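Local coordinates for nucleoporin NUP82 (Chaetomium thermophilum, PDB 5CWW), which probably serves as a structural component of the nuclear pore complex and a docking partner for transport factors, this construct holding the N-terminal beta-propeller domain of the longer protein, at residues A50-T54 / E55-A59; L120-S123 / P124-F128; A308-A311 / A312-N316; R324-A327 / Q328-E332. All blocks are in the same frame, centred on the assembly; numbering follows the deposited sequence.

How the contacts relate
Contacts 1 and 2 lie in successive blades of the propeller, their centres about 10 Å apart, and they touch: Arg52 NH1 is 3.0 Å from Gln126 O, a probable hydrogen bond between the blades, and Phe57 CE1 packs 3.6 Å from Met122 CE. Contacts 3 and 4 belong to the consecutive helices 298-315 and 321-338, again with centres about 10 Å apart. There the touch is a matter of packing, for example Lys309 CE lying 3.9 Å from Val326 CG1. The two pairs are remote from each other: about 42 Å separates the centres of contacts 2 and 3, and the nearest atoms of contacts 2 and 4 are about 25 Å apart.

Contact 1. Residues A50-T54 / E55-A59; sequences ARRGT and EIFVA
Glu55 and Arg52 stand side by side on one face of a tight hairpin and form a salt bridge. Arg52 NE meets Glu55 OE1 at 2.7 Å, in the guanidinium plane but from above the carboxylate plane, the two planes being turned 57° apart; NH2 adds a weak bond to the same oxygen and also bonds Pro143 O. With chi1 at 58° Arg52 CG sits between the backbone N and the carbonyl carbon, and the straight chain beyond it carries NE up to the level of the carboxylate. Trp66 NE1 also bonds OE1 and Ser145 OG bonds OE2, so the buried charge is well met. A leucine in place of Arg52 would probably leave the Glu55 carboxylate without its counter-charge and the Pro143 carbonyl without its partner. Phe57, on the same face, presents its ring edge to Arg52, CZ lying 3.9 Å from NE, and its ring stacks with Trp66. Beneath them, Phe57 N bonds Ala50 O at 2.7 Å and Arg52 N bonds Glu55 O at 3.0 Å. Gly53 follows with a phi of 55°, which a residue lacking a side chain adopts easily, while Thr54 OG1 bonds Asp68 OD1. Arg52 to Glu55 thus form a type II' turn, and the whole is a beta hairpin with a two-residue loop, joining strands 49-52 and 55-60 of a propeller blade.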
ATOM      1  N   ALA B  50       8.566  12.002 -12.520  1.00 55.23           N
ATOM      2  CA  ALA B  50       7.866  12.820 -11.535  1.00 53.72           C
ATOM      3  C   ALA B  50       7.876  14.266 -12.009  1.00 55.82           C
ATOM      4  O   ALA B  50       8.664  14.620 -12.884  1.00 55.91           O
ATOM      5  CB  ALA B  50       8.517  12.693 -10.167  1.00 52.82           C
ATOM      6  N   ARG B  51       7.014  15.101 -11.433  1.00 60.02           N
ATOM      7  CA  ARG B  51       6.862  16.470 -11.916  1.00 65.48           C
ATOM      8  C   ARG B  51       6.472  17.468 -10.838  1.00 62.06           C
ATOM      9  O   ARG B  51       5.951  17.104  -9.784  1.00 60.06           O
ATOM     10  CB  ARG B  51       5.800  16.526 -13.017  1.00 72.49           C
ATOM     11  CG  ARG B  51       4.388  16.227 -12.517  1.00 78.24           C
ATOM     12  CD  ARG B  51       3.354  16.499 -13.583  1.00 85.71           C
ATOM     13  NE  ARG B  51       3.112  17.928 -13.779  1.00 91.54           N
ATOM     14  CZ  ARG B  51       2.178  18.640 -13.150  1.00 94.30           C
ATOM     15  NH1 ARG B  51       1.379  18.072 -12.256  1.00 94.66           N
ATOM     16  NH2 ARG B  51       2.048  19.933 -13.411  1.00 96.27           N
ATOM     17  N   ARG B  52       6.729  18.736 -11.136  1.00 61.56           N
ATOM     18  CA  ARG B  52       6.188  19.852 -10.379  1.00 61.70           C
ATOM     19  C   ARG B  52       6.012  21.002 -11.361  1.00 63.36           C
ATOM     20  O   ARG B  52       6.971  21.429 -12.005  1.00 65.98           O
ATOM     21  CB  ARG B  52       7.100  20.237  -9.209  1.00 61.73           C
ATOM     22  CG  ARG B  52       8.525  20.606  -9.591  1.00 63.64           C
ATOM     23  CD  ARG B  52       9.351  20.954  -8.362  1.00 64.76           C
ATOM     24  NE  ARG B  52      10.629  21.565  -8.716  1.00 68.01           N
ATOM     25  CZ  ARG B  52      11.500  22.046  -7.835  1.00 70.40           C
ATOM     26  NH1 ARG B  52      11.240  21.991  -6.534  1.00 69.65           N
ATOM     27  NH2 ARG B  52      12.636  22.588  -8.252  1.00 72.86           N
ATOM     28  N   GLY B  53       4.784  21.491 -11.490  1.00 61.65           N
ATOM     29  CA  GLY B  53       4.469  22.464 -12.520  1.00 63.94           C
ATOM     30  C   GLY B  53       4.862  21.920 -13.883  1.00 66.54           C
ATOM     31  O   GLY B  53       4.433  20.832 -14.268  1.00 63.75           O
ATOM     32  N   THR B  54       5.696  22.666 -14.600  1.00 72.48           N
ATOM     33  CA  THR B  54       6.166  22.250 -15.919  1.00 76.41           C
ATOM     34  C   THR B  54       7.526  21.550 -15.857  1.00 75.87           C
ATOM     35  O   THR B  54       8.056  21.126 -16.885  1.00 78.47           O
ATOM     36  CB  THR B  54       6.268  23.449 -16.878  1.00 81.93           C
ATOM     37  OG1 THR B  54       7.131  24.448 -16.318  1.00 84.31           O
ATOM     38  CG2 THR B  54       4.894  24.048 -17.123  1.00 83.12           C
ATOM     39  N   GLU B  55       8.086  21.432 -14.657  1.00 73.06           N
ATOM     40  CA  GLU B  55       9.341  20.709 -14.469  1.00 70.39           C
ATOM     41  C   GLU B  55       9.079  19.214 -14.339  1.00 69.08           C
ATOM     42  O   GLU B  55       8.064  18.803 -13.774  1.00 69.42           O
ATOM     43  CB  GLU B  55      10.081  21.205 -13.225  1.00 68.33           C
ATOM     44  CG  GLU B  55      10.515  22.662 -13.274  1.00 69.29           C
ATOM     45  CD  GLU B  55      11.313  23.070 -12.046  1.00 68.57           C
ATOM     46  OE1 GLU B  55      11.586  22.198 -11.193  1.00 66.27           O
ATOM     47  OE2 GLU B  55      11.667  24.263 -11.933  1.00 70.86           O
ATOM     48  N   ILE B  56      10.000  18.404 -14.859  1.00 69.07           N
ATOM     49  CA  ILE B  56       9.911  16.958 -14.705  1.00 64.98           C
ATOM     50  C   ILE B  56      11.261  16.369 -14.306  1.00 64.67           C
ATOM     51  O   ILE B  56      12.314  16.937 -14.599  1.00 65.63           O
ATOM     52  CB  ILE B  56       9.419  16.267 -16.002  1.00 65.14           C
ATOM     53  CG1 ILE B  56      10.396  16.499 -17.159  1.00 66.66           C
ATOM     54  CG2 ILE B  56       8.030  16.766 -16.365  1.00 64.48           C
ATOM     55  CD1 ILE B  56      10.106  15.647 -18.379  1.00 67.42           C
ATOM     56  N   PHE B  57      11.207  15.226 -13.633  1.00 61.95           N
ATOM     57  CA  PHE B  57      12.397  14.509 -13.194  1.00 61.95           C
ATOM     58  C   PHE B  57      12.337  13.097 -13.755  1.00 61.75           C
ATOM     59  O   PHE B  57      11.403  12.350 -13.467  1.00 60.04           O
ATOM     60  CB  PHE B  57      12.487  14.487 -11.667  1.00 60.67           C
ATOM     61  CG  PHE B  57      12.536  15.853 -11.045  1.00 61.76           C
ATOM     62  CD1 PHE B  57      11.376  16.590 -10.866  1.00 62.24           C
ATOM     63  CD2 PHE B  57      13.741  16.401 -10.642  1.00 64.05           C
ATOM     64  CE1 PHE B  57      11.419  17.849 -10.297  1.00 64.27           C
ATOM     65  CE2 PHE B  57      13.791  17.658 -10.070  1.00 66.00           C
ATOM     66  CZ  PHE B  57      12.628  18.383  -9.896  1.00 65.44           C
ATOM     67  N   VAL B  58      13.333  12.742 -14.560  1.00 64.01           N
ATOM     68  CA  VAL B  58      13.325  11.478 -15.288  1.00 64.37           C
ATOM     69  C   VAL B  58      14.476  10.580 -14.859  1.00 63.05           C
ATOM     70  O   VAL B  58      15.641  10.865 -15.144  1.00 65.31           O
ATOM     71  CB  VAL B  58      13.416  11.714 -16.809  1.00 66.38           C
ATOM     72  CG1 VAL B  58      13.280  10.399 -17.569  1.00 67.16           C
ATOM     73  CG2 VAL B  58      12.348  12.707 -17.255  1.00 65.97           C
ATOM     74  N   ALA B  59      14.140   9.486 -14.185  1.00 63.75           N
ATOM     75  CA  ALA B  59      15.142   8.530 -13.740  1.00 63.11           C
ATOM     76  C   ALA B  59      15.639   7.698 -14.915  1.00 64.45           C
ATOM     77  O   ALA B  59      14.851   7.085 -15.632  1.00 67.39           O
ATOM     78  CB  ALA B  59      14.573   7.628 -12.654  1.00 61.26           C
TER

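Contact 2. Residues L120-S123 / P124-F128; sequences LVMS and PNQDF
Ser123 and Phe128 close the end of a beta hairpin, the connection from strand 119-122 to strand 128-132 within one propeller blade. Ser123 N bonds Phe128 O at 3.0 Å, nearly along the C=O axis. Inside this pair a type I turn runs from Ser123 to Gln126, whose N-H reaches Ser123 O at 3.0 Å from well above the carbonyl plane. Pro124 suits the second position of the turn, since its ring already fixes the phi required there. Met122 covers the returning chain: its CG touches Gln126 CG at 3.9 Å, and SD rests 3.8 Å from Gln126 CA. CG stands opposite the backbone N (chi1 -171°), and bends at the next two torsions fold the thioether back over the turn, something a flexible, unbranched side chain does readily. With an alanine here the Gln126 backbone would probably be uncovered and a gap would open beside Leu142 and Phe57, which the methionine side chain also touches. Farther out, Trp180 of strand 175-180 packs against Ser123, Pro124 and Phe128. His188 stacks on the Phe128 ring and bonds Asp127 OD2, which steadies the carboxylate. Asp127 N gives a weak bond to Ser123 OG. A water completes this polar centre: it accepts from Asn125 N at 2.9 Å and lies 2.7 Å from Ser123 OG and 2.8 Å from Asp127 OD1.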
ATOM      1  N   LEU B 120      10.087   7.439  -8.483  1.00 51.49           N
ATOM      2  CA  LEU B 120      10.239   8.812  -8.015  1.00 52.71           C
ATOM      3  C   LEU B 120       8.890   9.293  -7.496  1.00 54.33           C
ATOM      4  O   LEU B 120       7.894   9.228  -8.217  1.00 56.28           O
ATOM      5  CB  LEU B 120      10.730   9.730  -9.134  1.00 54.74           C
ATOM      6  CG  LEU B 120      12.034   9.342  -9.829  1.00 56.99           C
ATOM      7  CD1 LEU B 120      12.308  10.288 -10.992  1.00 60.30           C
ATOM      8  CD2 LEU B 120      13.190   9.350  -8.845  1.00 56.77           C
ATOM      9  N   VAL B 121       8.854   9.776  -6.257  1.00 53.75           N
ATOM     10  CA  VAL B 121       7.605  10.256  -5.671  1.00 51.65           C
ATOM     11  C   VAL B 121       7.759  11.678  -5.149  1.00 52.70           C
ATOM     12  O   VAL B 121       8.442  11.920  -4.153  1.00 51.72           O
ATOM     13  CB  VAL B 121       7.127   9.350  -4.519  1.00 48.77           C
ATOM     14  CG1 VAL B 121       5.713   9.736  -4.104  1.00 47.17           C
ATOM     15  CG2 VAL B 121       7.171   7.885  -4.935  1.00 49.59           C
ATOM     16  N   MET B 122       7.105  12.611  -5.832  1.00 53.87           N
ATOM     17  CA  MET B 122       7.127  14.018  -5.457  1.00 55.02           C
ATOM     18  C   MET B 122       6.346  14.235  -4.169  1.00 56.28           C
ATOM     19  O   MET B 122       5.294  13.632  -3.968  1.00 55.43           O
ATOM     20  CB  MET B 122       6.532  14.873  -6.581  1.00 55.11           C
ATOM     21  CG  MET B 122       6.704  16.373  -6.395  1.00 55.07           C
ATOM     22  SD  MET B 122       8.425  16.914  -6.418  1.00 59.73           S
ATOM     23  CE  MET B 122       8.907  16.476  -8.088  1.00 49.87           C
ATOM     24  N   SER B 123       6.852  15.111  -3.308  1.00 56.01           N
ATOM     25  CA  SER B 123       6.168  15.433  -2.060  1.00 54.62           C
ATOM     26  C   SER B 123       5.059  16.444  -2.341  1.00 56.12           C
ATOM     27  O   SER B 123       5.044  17.058  -3.405  1.00 56.78           O
ATOM     28  CB  SER B 123       7.159  15.973  -1.028  1.00 54.91           C
ATOM     29  OG  SER B 123       7.633  17.255  -1.392  1.00 55.88           O
ATOM     30  N   PRO B 124       4.125  16.621  -1.390  1.00 52.85           N
ATOM     31  CA  PRO B 124       2.970  17.507  -1.596  1.00 54.03           C
ATOM     32  C   PRO B 124       3.343  18.940  -1.977  1.00 60.22           C
ATOM     33  O   PRO B 124       2.775  19.482  -2.924  1.00 61.60           O
ATOM     34  CB  PRO B 124       2.262  17.479  -0.237  1.00 53.44           C
ATOM     35  CG  PRO B 124       2.640  16.169   0.351  1.00 49.75           C
ATOM     36  CD  PRO B 124       4.050  15.922  -0.096  1.00 50.45           C
ATOM     37  N   ASN B 125       4.281  19.539  -1.251  1.00 65.04           N
ATOM     38  CA  ASN B 125       4.706  20.906  -1.531  1.00 70.11           C
ATOM     39  C   ASN B 125       5.849  20.957  -2.544  1.00 68.37           C
ATOM     40  O   ASN B 125       6.390  22.024  -2.829  1.00 70.86           O
ATOM     41  CB  ASN B 125       5.114  21.601  -0.234  1.00 75.51           C
ATOM     42  CG  ASN B 125       3.957  21.735   0.737  1.00 78.13           C
ATOM     43  OD1 ASN B 125       2.809  21.916   0.330  1.00 78.21           O
ATOM     44  ND2 ASN B 125       4.251  21.637   2.028  1.00 81.09           N
ATOM     45  N   GLN B 126       6.210  19.791  -3.074  1.00 64.42           N
ATOM     46  CA  GLN B 126       7.124  19.690  -4.209  1.00 62.56           C
ATOM     47  C   GLN B 126       8.519  20.234  -3.901  1.00 62.03           C
ATOM     48  O   GLN B 126       9.182  20.787  -4.778  1.00 60.35           O
ATOM     49  CB  GLN B 126       6.533  20.427  -5.418  1.00 63.10           C
ATOM     50  CG  GLN B 126       5.142  19.943  -5.805  1.00 61.21           C
ATOM     51  CD  GLN B 126       4.558  20.700  -6.981  1.00 62.98           C
ATOM     52  OE1 GLN B 126       4.800  21.896  -7.152  1.00 64.83           O
ATOM     53  NE2 GLN B 126       3.779  20.003  -7.802  1.00 63.63           N
ATOM     54  N   ASP B 127       8.956  20.065  -2.656  1.00 60.74           N
ATOM     55  CA  ASP B 127      10.303  20.458  -2.251  1.00 62.28           C
ATOM     56  C   ASP B 127      11.183  19.232  -1.989  1.00 62.37           C
ATOM     57  O   ASP B 127      12.405  19.307  -2.114  1.00 65.47           O
ATOM     58  CB  ASP B 127      10.251  21.350  -1.007  1.00 63.19           C
ATOM     59  CG  ASP B 127       9.361  20.785   0.084  1.00 60.64           C
ATOM     60  OD1 ASP B 127       8.611  19.821  -0.187  1.00 59.70           O
ATOM     61  OD2 ASP B 127       9.405  21.313   1.214  1.00 62.14           O
ATOM     62  N   PHE B 128      10.556  18.111  -1.633  1.00 59.41           N
ATOM     63  CA  PHE B 128      11.266  16.846  -1.437  1.00 57.96           C
ATOM     64  C   PHE B 128      10.888  15.830  -2.512  1.00 57.96           C
ATOM     65  O   PHE B 128       9.744  15.793  -2.971  1.00 57.53           O
ATOM     66  CB  PHE B 128      10.963  16.243  -0.058  1.00 55.44           C
ATOM     67  CG  PHE B 128      11.513  17.028   1.107  1.00 56.79           C
ATOM     68  CD1 PHE B 128      12.234  18.195   0.917  1.00 58.69           C
ATOM     69  CD2 PHE B 128      11.310  16.578   2.403  1.00 56.37           C
ATOM     70  CE1 PHE B 128      12.730  18.902   1.996  1.00 60.36           C
ATOM     71  CE2 PHE B 128      11.807  17.278   3.482  1.00 58.77           C
ATOM     72  CZ  PHE B 128      12.518  18.441   3.280  1.00 60.06           C
TER
HETATM   73  O   HOH W   1       6.286  18.517   0.548  1.00 52.26           O

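Contact 3. Residues A308-A311 / A312-N316; sequences AKVA and AAEDN
From Ala308 to Asp315 the backbone is regular alpha helix, each N-H of the later residues reaching the carbonyl four positions back. Ala312 N bonds Ala308 O at 3.0 Å and Ala313 N bonds Lys309 O at 3.0 Å. The bond from Asp315 N to Ala311 O is shorter, 2.7 Å, and close to straight, with 165° at the hydrogen. Asn316 N still bonds Ala312 O, but Asn316 itself leaves helical geometry. Its OD1 takes the N-H of Glu318, an Asx turn that leads the chain out of the helix. Helix 298-315 is the first arm of a helical hairpin that stands well away from the centre of the chain, and helix 321-338 is the second. Val310 and Lys309 pack against that second arm, the valine on Ala327 and the lysine with its long aliphatic chain on Val326 and Gln330. Along the helix, Glu314 lies beside Val310 and points the same way, so that OE2 comes 3.4 Å from Val310 CG1 while its CG passes 3.3 Å from Val310 O. The extended glutamate thus lays methylene groups over the helix and leaves its charge at the exposed surface. Ala312 is exposed while Ala313 is buried, and Ala308 is approached by a basic side chain of another protein. Asp315 bends back toward the preceding turn, chi1 -65°, which sets OD2 2.9 Å from Ala311 O; both atoms are acceptors, and the pair is likely to be mutually repulsive.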
ATOM      1  N   ALA B 308     -22.575  11.538  16.119  1.00 75.72           N
ATOM      2  CA  ALA B 308     -23.737  10.886  15.530  1.00 78.66           C
ATOM      3  C   ALA B 308     -23.679   9.375  15.719  1.00 79.77           C
ATOM      4  O   ALA B 308     -24.704   8.733  15.945  1.00 84.56           O
ATOM      5  CB  ALA B 308     -23.842  11.227  14.053  1.00 79.61           C
ATOM      6  N   LYS B 309     -22.479   8.811  15.628  1.00 81.57           N
ATOM      7  CA  LYS B 309     -22.312   7.368  15.750  1.00 80.70           C
ATOM      8  C   LYS B 309     -22.524   6.913  17.192  1.00 77.77           C
ATOM      9  O   LYS B 309     -23.066   5.835  17.436  1.00 79.62           O
ATOM     10  CB  LYS B 309     -20.928   6.941  15.262  1.00 85.13           C
ATOM     11  CG  LYS B 309     -20.824   5.451  14.991  1.00 91.76           C
ATOM     12  CD  LYS B 309     -19.387   5.002  14.796  1.00 95.01           C
ATOM     13  CE  LYS B 309     -19.331   3.546  14.362  1.00 98.10           C
ATOM     14  NZ  LYS B 309     -20.033   2.638  15.317  1.00102.14           N
ATOM     15  N   VAL B 310     -22.091   7.735  18.142  1.00 75.01           N
ATOM     16  CA  VAL B 310     -22.328   7.461  19.556  1.00 72.16           C
ATOM     17  C   VAL B 310     -23.822   7.486  19.849  1.00 72.28           C
ATOM     18  O   VAL B 310     -24.336   6.643  20.586  1.00 77.83           O
ATOM     19  CB  VAL B 310     -21.609   8.485  20.462  1.00 69.81           C
ATOM     20  CG1 VAL B 310     -22.019   8.315  21.925  1.00 70.42           C
ATOM     21  CG2 VAL B 310     -20.101   8.352  20.317  1.00 66.17           C
ATOM     22  N   ALA B 311     -24.515   8.461  19.268  1.00 76.15           N
ATOM     23  CA  ALA B 311     -25.948   8.607  19.474  1.00 76.65           C
ATOM     24  C   ALA B 311     -26.693   7.379  18.963  1.00 79.54           C
ATOM     25  O   ALA B 311     -27.532   6.814  19.663  1.00 82.54           O
ATOM     26  CB  ALA B 311     -26.459   9.864  18.784  1.00 77.01           C
ATOM     27  N   ALA B 312     -26.373   6.968  17.740  1.00 80.82           N
ATOM     28  CA  ALA B 312     -27.025   5.822  17.118  1.00 83.03           C
ATOM     29  C   ALA B 312     -26.764   4.546  17.911  1.00 86.24           C
ATOM     30  O   ALA B 312     -27.650   3.705  18.058  1.00 84.59           O
ATOM     31  CB  ALA B 312     -26.548   5.660  15.684  1.00 80.82           C
ATOM     32  N   ALA B 313     -25.546   4.407  18.421  1.00 83.65           N
ATOM     33  CA  ALA B 313     -25.170   3.219  19.178  1.00 85.11           C
ATOM     34  C   ALA B 313     -25.914   3.166  20.507  1.00 89.12           C
ATOM     35  O   ALA B 313     -26.303   2.094  20.969  1.00 85.48           O
ATOM     36  CB  ALA B 313     -23.668   3.194  19.410  1.00 83.87           C
ATOM     37  N   GLU B 314     -26.111   4.331  21.118  1.00 92.43           N
ATOM     38  CA  GLU B 314     -26.776   4.410  22.412  1.00100.84           C
ATOM     39  C   GLU B 314     -28.294   4.364  22.268  1.00102.76           C
ATOM     40  O   GLU B 314     -28.973   3.665  23.020  1.00101.28           O
ATOM     41  CB  GLU B 314     -26.358   5.682  23.151  1.00108.30           C
ATOM     42  CG  GLU B 314     -24.928   5.644  23.671  1.00114.54           C
ATOM     43  CD  GLU B 314     -24.552   6.887  24.454  1.00120.69           C
ATOM     44  OE1 GLU B 314     -25.449   7.711  24.736  1.00124.26           O
ATOM     45  OE2 GLU B 314     -23.358   7.041  24.787  1.00121.09           O
ATOM     46  N   ASP B 315     -28.821   5.110  21.302  1.00102.54           N
ATOM     47  CA  ASP B 315     -30.264   5.181  21.090  1.00107.95           C
ATOM     48  C   ASP B 315     -30.833   3.828  20.672  1.00108.72           C
ATOM     49  O   ASP B 315     -31.985   3.514  20.968  1.00110.56           O
ATOM     50  CB  ASP B 315     -30.600   6.238  20.035  1.00108.60           C
ATOM     51  CG  ASP B 315     -30.254   7.646  20.485  1.00110.00           C
ATOM     52  OD1 ASP B 315     -30.335   7.924  21.701  1.00112.67           O
ATOM     53  OD2 ASP B 315     -29.899   8.477  19.622  1.00109.18           O
ATOM     54  N   ASN B 316     -30.021   3.030  19.988  1.00110.19           N
ATOM     55  CA  ASN B 316     -30.458   1.723  19.511  1.00112.03           C
ATOM     56  C   ASN B 316     -30.346   0.672  20.617  1.00121.43           C
ATOM     57  O   ASN B 316     -29.257   0.443  21.140  1.00124.94           O
ATOM     58  CB  ASN B 316     -29.629   1.299  18.297  1.00103.51           C
ATOM     59  CG  ASN B 316     -30.255   0.146  17.533  1.00 98.53           C
ATOM     60  OD1 ASN B 316     -30.937  -0.701  18.108  1.00 99.61           O
ATOM     61  ND2 ASN B 316     -30.023   0.111  16.226  1.00 94.78           N
TER

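Contact 4. Residues R324-A327 / Q328-E332; sequences RLVA and QQQLE
Gln330 lies alongside Val326 one helical turn earlier, the two side chains pointing the same way, with NE2 4.1 Å from Val326 CG1. Leu325 and Gln329 meet differently: they cross obliquely, Leu325 CD1 touching Gln329 CG at 4.0 Å and the leucine CG lying 4.1 Å from Gln329 NE2. In both glutamines CG is turned away from the carbonyl carbon and the chain beyond is extended. With chi1 at -74°, Gln330 runs its CG past Val326 O at 3.3 Å, which brings the amide beside the valine methyl. There the amides find partners outside the helix: Gln329 NE2 bonds Leu451 O, and Gln330 NE2 bonds both Ala448 O and Glu447 OE1. Glutamine suits these buried places because its methylenes pack on leucine and valine while its amide bonds carbonyls of the facing loop and, for Gln330, a carboxylate. The frame beneath is regular, as Gln329 N bonds Leu325 O at 2.8 Å and Leu331 N bonds Ala327 O at 3.0 Å. Ala327, small and buried, allows Val310 of the other helix to come close. Gln328 and Leu331 lie on the exposed side, Gln328 CB 3.4 Å from Arg324 O. This is i to i+4 packing along a regular alpha helix, the second arm of a helical hairpin, with Val326 and Ala327 against the first arm and two buried glutamines bonded to the loop holding Glu447, Ala448 and Leu451.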
ATOM      1  N   ARG B 324     -20.837  -0.580  20.132  1.00 79.31           N
ATOM      2  CA  ARG B 324     -20.718   0.535  21.065  1.00 77.92           C
ATOM      3  C   ARG B 324     -19.253   0.859  21.349  1.00 74.22           C
ATOM      4  O   ARG B 324     -18.905   2.006  21.633  1.00 71.92           O
ATOM      5  CB  ARG B 324     -21.449   0.224  22.374  1.00 82.98           C
ATOM      6  CG  ARG B 324     -22.963   0.120  22.229  1.00 89.46           C
ATOM      7  CD  ARG B 324     -23.660  -0.035  23.577  1.00 98.29           C
ATOM      8  NE  ARG B 324     -23.323  -1.291  24.246  1.00104.90           N
ATOM      9  CZ  ARG B 324     -22.422  -1.424  25.220  1.00110.13           C
ATOM     10  NH1 ARG B 324     -21.735  -0.379  25.663  1.00111.65           N
ATOM     11  NH2 ARG B 324     -22.204  -2.618  25.755  1.00112.76           N
ATOM     12  N   LEU B 325     -18.397  -0.155  21.268  1.00 74.24           N
ATOM     13  CA  LEU B 325     -16.978   0.018  21.549  1.00 75.44           C
ATOM     14  C   LEU B 325     -16.296   0.855  20.474  1.00 71.87           C
ATOM     15  O   LEU B 325     -15.408   1.651  20.771  1.00 72.42           O
ATOM     16  CB  LEU B 325     -16.287  -1.344  21.667  1.00 76.89           C
ATOM     17  CG  LEU B 325     -14.775  -1.323  21.910  1.00 76.89           C
ATOM     18  CD1 LEU B 325     -14.431  -0.558  23.179  1.00 78.36           C
ATOM     19  CD2 LEU B 325     -14.230  -2.742  21.978  1.00 78.18           C
ATOM     20  N   VAL B 326     -16.714   0.677  19.225  1.00 68.31           N
ATOM     21  CA  VAL B 326     -16.150   1.450  18.126  1.00 64.27           C
ATOM     22  C   VAL B 326     -16.491   2.922  18.315  1.00 64.11           C
ATOM     23  O   VAL B 326     -15.644   3.793  18.127  1.00 61.74           O
ATOM     24  CB  VAL B 326     -16.664   0.965  16.755  1.00 63.39           C
ATOM     25  CG1 VAL B 326     -16.045   1.778  15.626  1.00 61.96           C
ATOM     26  CG2 VAL B 326     -16.348  -0.507  16.564  1.00 63.54           C
ATOM     27  N   ALA B 327     -17.735   3.192  18.699  1.00 67.65           N
ATOM     28  CA  ALA B 327     -18.168   4.558  18.963  1.00 68.90           C
ATOM     29  C   ALA B 327     -17.392   5.134  20.143  1.00 67.59           C
ATOM     30  O   ALA B 327     -16.965   6.288  20.113  1.00 67.62           O
ATOM     31  CB  ALA B 327     -19.664   4.600  19.234  1.00 73.25           C
ATOM     32  N   GLN B 328     -17.211   4.321  21.178  1.00 68.49           N
ATOM     33  CA  GLN B 328     -16.437   4.718  22.350  1.00 68.35           C
ATOM     34  C   GLN B 328     -14.991   5.067  22.000  1.00 63.30           C
ATOM     35  O   GLN B 328     -14.477   6.104  22.419  1.00 63.95           O
ATOM     36  CB  GLN B 328     -16.456   3.604  23.399  1.00 75.96           C
ATOM     37  CG  GLN B 328     -17.588   3.724  24.401  1.00 84.26           C
ATOM     38  CD  GLN B 328     -17.434   4.931  25.305  1.00 90.66           C
ATOM     39  OE1 GLN B 328     -16.392   5.589  25.309  1.00 90.76           O
ATOM     40  NE2 GLN B 328     -18.473   5.230  26.075  1.00 95.57           N
ATOM     41  N   GLN B 329     -14.340   4.195  21.237  1.00 59.12           N
ATOM     42  CA  GLN B 329     -12.944   4.391  20.873  1.00 55.78           C
ATOM     43  C   GLN B 329     -12.758   5.664  20.052  1.00 55.41           C
ATOM     44  O   GLN B 329     -11.802   6.410  20.259  1.00 56.74           O
ATOM     45  CB  GLN B 329     -12.420   3.179  20.103  1.00 54.57           C
ATOM     46  CG  GLN B 329     -12.154   1.965  20.984  1.00 58.38           C
ATOM     47  CD  GLN B 329     -11.669   0.762  20.197  1.00 61.06           C
ATOM     48  OE1 GLN B 329     -11.917   0.648  18.995  1.00 62.07           O
ATOM     49  NE2 GLN B 329     -10.963  -0.137  20.869  1.00 62.55           N
ATOM     50  N   GLN B 330     -13.680   5.911  19.127  1.00 55.60           N
ATOM     51  CA  GLN B 330     -13.624   7.109  18.296  1.00 54.18           C
ATOM     52  C   GLN B 330     -13.834   8.370  19.126  1.00 53.89           C
ATOM     53  O   GLN B 330     -13.209   9.398  18.875  1.00 53.27           O
ATOM     54  CB  GLN B 330     -14.675   7.045  17.189  1.00 56.35           C
ATOM     55  CG  GLN B 330     -14.340   6.080  16.067  1.00 54.63           C
ATOM     56  CD  GLN B 330     -15.308   6.189  14.903  1.00 54.54           C
ATOM     57  OE1 GLN B 330     -16.221   7.014  14.918  1.00 55.88           O
ATOM     58  NE2 GLN B 330     -15.113   5.358  13.887  1.00 53.31           N
ATOM     59  N   LEU B 331     -14.723   8.288  20.109  1.00 57.97           N
ATOM     60  CA  LEU B 331     -14.984   9.417  20.991  1.00 59.94           C
ATOM     61  C   LEU B 331     -13.771   9.702  21.871  1.00 61.87           C
ATOM     62  O   LEU B 331     -13.456  10.856  22.162  1.00 64.51           O
ATOM     63  CB  LEU B 331     -16.217   9.147  21.854  1.00 60.38           C
ATOM     64  CG  LEU B 331     -16.574  10.223  22.881  1.00 60.78           C
ATOM     65  CD1 LEU B 331     -16.725  11.583  22.217  1.00 62.75           C
ATOM     66  CD2 LEU B 331     -17.847   9.843  23.619  1.00 61.56           C
ATOM     67  N   GLU B 332     -13.091   8.640  22.289  1.00 60.45           N
ATOM     68  CA  GLU B 332     -11.884   8.769  23.094  1.00 62.01           C
ATOM     69  C   GLU B 332     -10.771   9.418  22.275  1.00 59.42           C
ATOM     70  O   GLU B 332     -10.059  10.301  22.754  1.00 57.32           O
ATOM     71  CB  GLU B 332     -11.448   7.399  23.612  1.00 66.31           C
ATOM     72  CG  GLU B 332     -10.308   7.441  24.611  1.00 72.92           C
ATOM     73  CD  GLU B 332     -10.022   6.082  25.221  1.00 77.99           C
ATOM     74  OE1 GLU B 332     -10.731   5.112  24.877  1.00 78.99           O
ATOM     75  OE2 GLU B 332      -9.088   5.986  26.046  1.00 80.81           O
TER